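Local coordinates for SusD superfamily protein (Bacteroides vulgatus, PDB 3MYV) that probably binds polysaccharides at the bacterial outer membrane as a SusD-type protein, at residues S30-A35 and W76-Y81. Residues are numbered along the deposited sequence; the frame is centred on the assembly and turned at random.
With EDO (1,2-ethanediol), chain I.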
loop_
_atom_site.group_PDB
_atom_site.type_symbol
_atom_site.label_atom_id
_atom_site.label_comp_id
_atom_site.label_asym_id
_atom_site.label_seq_id
_atom_site.Cartn_x
_atom_site.Cartn_y
_atom_site.Cartn_z
ATOM N N SER A 30 -5.016 -8.334 -10.662
ATOM C CA SER A 30 -5.563 -6.963 -10.722
ATOM C C SER A 30 -6.562 -6.701 -9.593
ATOM O O SER A 30 -6.726 -5.567 -9.179
ATOM C CB SER A 30 -6.229 -6.706 -12.071
ATOM O OG SER A 30 -7.295 -7.623 -12.259
ATOM N N GLY A 31 -7.165 -7.763 -9.050
ATOM C CA GLY A 31 -8.048 -7.656 -7.902
ATOM C C GLY A 31 -7.386 -7.312 -6.572
ATOM O O GLY A 31 -8.093 -6.978 -5.593
ATOM N N TYR A 32 -6.058 -7.433 -6.507
ATOM C CA TYR A 32 -5.302 -7.087 -5.285
ATOM C C TYR A 32 -4.155 -6.108 -5.627
ATOM O O TYR A 32 -4.438 -4.947 -5.902
ATOM C CB TYR A 32 -4.876 -8.380 -4.550
ATOM C CG TYR A 32 -4.281 -8.222 -3.146
ATOM C CD1 TYR A 32 -4.486 -7.059 -2.387
ATOM C CD2 TYR A 32 -3.551 -9.267 -2.564
ATOM C CE1 TYR A 32 -3.931 -6.921 -1.088
ATOM C CE2 TYR A 32 -3.006 -9.149 -1.276
ATOM C CZ TYR A 32 -3.192 -7.969 -0.547
ATOM O OH TYR A 32 -2.678 -7.851 0.720
ATOM N N TYR A 33 -2.898 -6.550 -5.674
ATOM C CA TYR A 33 -1.785 -5.625 -5.931
ATOM C C TYR A 33 -1.465 -5.358 -7.412
ATOM O O TYR A 33 -0.548 -4.598 -7.742
ATOM C CB TYR A 33 -0.547 -6.057 -5.133
ATOM C CG TYR A 33 -0.542 -5.504 -3.720
ATOM C CD1 TYR A 33 -0.413 -4.130 -3.499
ATOM C CD2 TYR A 33 -0.698 -6.334 -2.622
ATOM C CE1 TYR A 33 -0.410 -3.604 -2.235
ATOM C CE2 TYR A 33 -0.710 -5.801 -1.329
ATOM C CZ TYR A 33 -0.562 -4.431 -1.158
ATOM O OH TYR A 33 -0.579 -3.878 0.100
ATOM N N GLY A 34 -2.220 -5.967 -8.321
ATOM C CA GLY A 34 -2.135 -5.590 -9.727
ATOM C C GLY A 34 -2.813 -4.271 -10.061
ATOM O O GLY A 34 -2.482 -3.651 -11.084
ATOM N N ALA A 35 -3.754 -3.847 -9.217
ATOM C CA ALA A 35 -4.508 -2.607 -9.440
ATOM C C ALA A 35 -5.387 -2.180 -8.252
ATOM O O ALA A 35 -5.316 -1.032 -7.808
ATOM C CB ALA A 35 -5.397 -2.747 -10.704
ATOM N N TRP A 76 -11.365 -8.568 -0.640
ATOM C CA TRP A 76 -11.674 -9.577 0.390
ATOM C C TRP A 76 -11.128 -10.926 -0.017
ATOM O O TRP A 76 -10.316 -11.516 0.694
ATOM C CB TRP A 76 -13.186 -9.722 0.604
ATOM C CG TRP A 76 -13.623 -10.834 1.549
ATOM C CD1 TRP A 76 -13.848 -12.145 1.220
ATOM C CD2 TRP A 76 -13.978 -10.712 2.937
ATOM N NE1 TRP A 76 -14.274 -12.846 2.319
ATOM C CE2 TRP A 76 -14.385 -11.994 3.382
ATOM C CE3 TRP A 76 -13.962 -9.661 3.849
ATOM C CZ2 TRP A 76 -14.806 -12.247 4.708
ATOM C CZ3 TRP A 76 -14.392 -9.900 5.174
ATOM C CH2 TRP A 76 -14.792 -11.186 5.589
ATOM N N GLY A 77 -11.633 -11.445 -1.135
ATOM C CA GLY A 77 -11.316 -12.810 -1.543
ATOM C C GLY A 77 -9.855 -13.148 -1.757
ATOM O O GLY A 77 -9.387 -14.236 -1.377
ATOM N N ARG A 78 -9.120 -12.270 -2.413
ATOM C CA ARG A 78 -7.756 -12.610 -2.793
ATOM C C ARG A 78 -6.802 -12.635 -1.583
ATOM O O ARG A 78 -6.078 -13.609 -1.419
ATOM C CB ARG A 78 -7.244 -11.722 -3.947
ATOM C CG ARG A 78 -5.844 -12.075 -4.446
ATOM C CD ARG A 78 -5.676 -13.519 -4.775
ATOM N NE ARG A 78 -6.663 -13.899 -5.759
ATOM C CZ ARG A 78 -6.532 -13.781 -7.084
ATOM N NH1 ARG A 78 -5.408 -13.364 -7.660
ATOM N NH2 ARG A 78 -7.536 -14.161 -7.852
ATOM N N PRO A 79 -6.844 -11.615 -0.689
ATOM C CA PRO A 79 -5.972 -11.752 0.480
ATOM C C PRO A 79 -6.343 -12.971 1.348
ATOM O O PRO A 79 -5.474 -13.602 1.916
ATOM C CB PRO A 79 -6.221 -10.454 1.259
ATOM C CG PRO A 79 -6.488 -9.477 0.175
ATOM C CD PRO A 79 -7.326 -10.233 -0.833
ATOM N N PHE A 80 -7.624 -13.315 1.430
ATOM C CA PHE A 80 -8.002 -14.489 2.226
ATOM C C PHE A 80 -7.516 -15.769 1.592
ATOM O O PHE A 80 -7.109 -16.671 2.307
ATOM C CB PHE A 80 -9.504 -14.579 2.492
ATOM C CG PHE A 80 -9.915 -13.834 3.705
ATOM C CD1 PHE A 80 -9.375 -14.146 4.940
ATOM C CD2 PHE A 80 -10.787 -12.769 3.614
ATOM C CE1 PHE A 80 -9.758 -13.449 6.080
ATOM C CE2 PHE A 80 -11.162 -12.078 4.748
ATOM C CZ PHE A 80 -10.660 -12.412 5.969
ATOM N N TYR A 81 -7.578 -15.844 0.259
ATOM C CA TYR A 81 -7.104 -16.998 -0.463
ATOM C C TYR A 81 -5.601 -17.173 -0.234
ATOM O O TYR A 81 -5.128 -18.272 0.028
ATOM C CB TYR A 81 -7.436 -16.884 -1.973
ATOM C CG TYR A 81 -7.145 -18.167 -2.730
ATOM C CD1 TYR A 81 -5.866 -18.439 -3.226
ATOM C CD2 TYR A 81 -8.134 -19.127 -2.912
ATOM C CE1 TYR A 81 -5.588 -19.602 -3.885
ATOM C CE2 TYR A 81 -7.855 -20.318 -3.583
ATOM C CZ TYR A 81 -6.579 -20.539 -4.059
ATOM O OH TYR A 81 -6.287 -21.695 -4.714
HETATM C C1 EDO I . 0.071 -0.005 -1.088
HETATM O O1 EDO I . -0.479 1.076 -0.348
HETATM C C2 EDO I . 1.279 -0.602 -0.359
HETATM O O2 EDO I . 0.881 -1.574 0.666
#
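The ring of Y32 lies between P79 and Y33. P79 CG stands 3.7 Å from the ring centroid, only 10° off the normal, which meets the geometry of a CH-pi contact; Y33 CD2 sits 3.5 Å above the middle of the opposite face. At the edge of the Y33 ring, O2 of an ethanediol, probably from the crystallisation liquor, donates to Y33 OH at 2.8 Å. R78 CG approaches Y32 obliquely and reaches its CB at 3.8 Å, so the arginine contributes its aliphatic base, while the guanidinium, turned 87° from the ring plane, sends NH1 to the carbonyl of L26. With chi1 at -170°, CG trans to the backbone N, the Y32 ring lies against the P79 side chain. No hydrogen bond joins the two segments. The phenol oxygens of Y32 and Y33 both hydrogen-bond D123 OD2. Were Y32 an alanine, a gap would probably open between P79 and Y33, and D123 would lose one phenol partner. Y32 begins a type I beta turn ending at A35, the N-cap of helix 36-43; the contact thus sets this interhelical turn against the start of helix 77-94, with D123 and L124 of helix 103-128 meeting Y32 and P79 respectively.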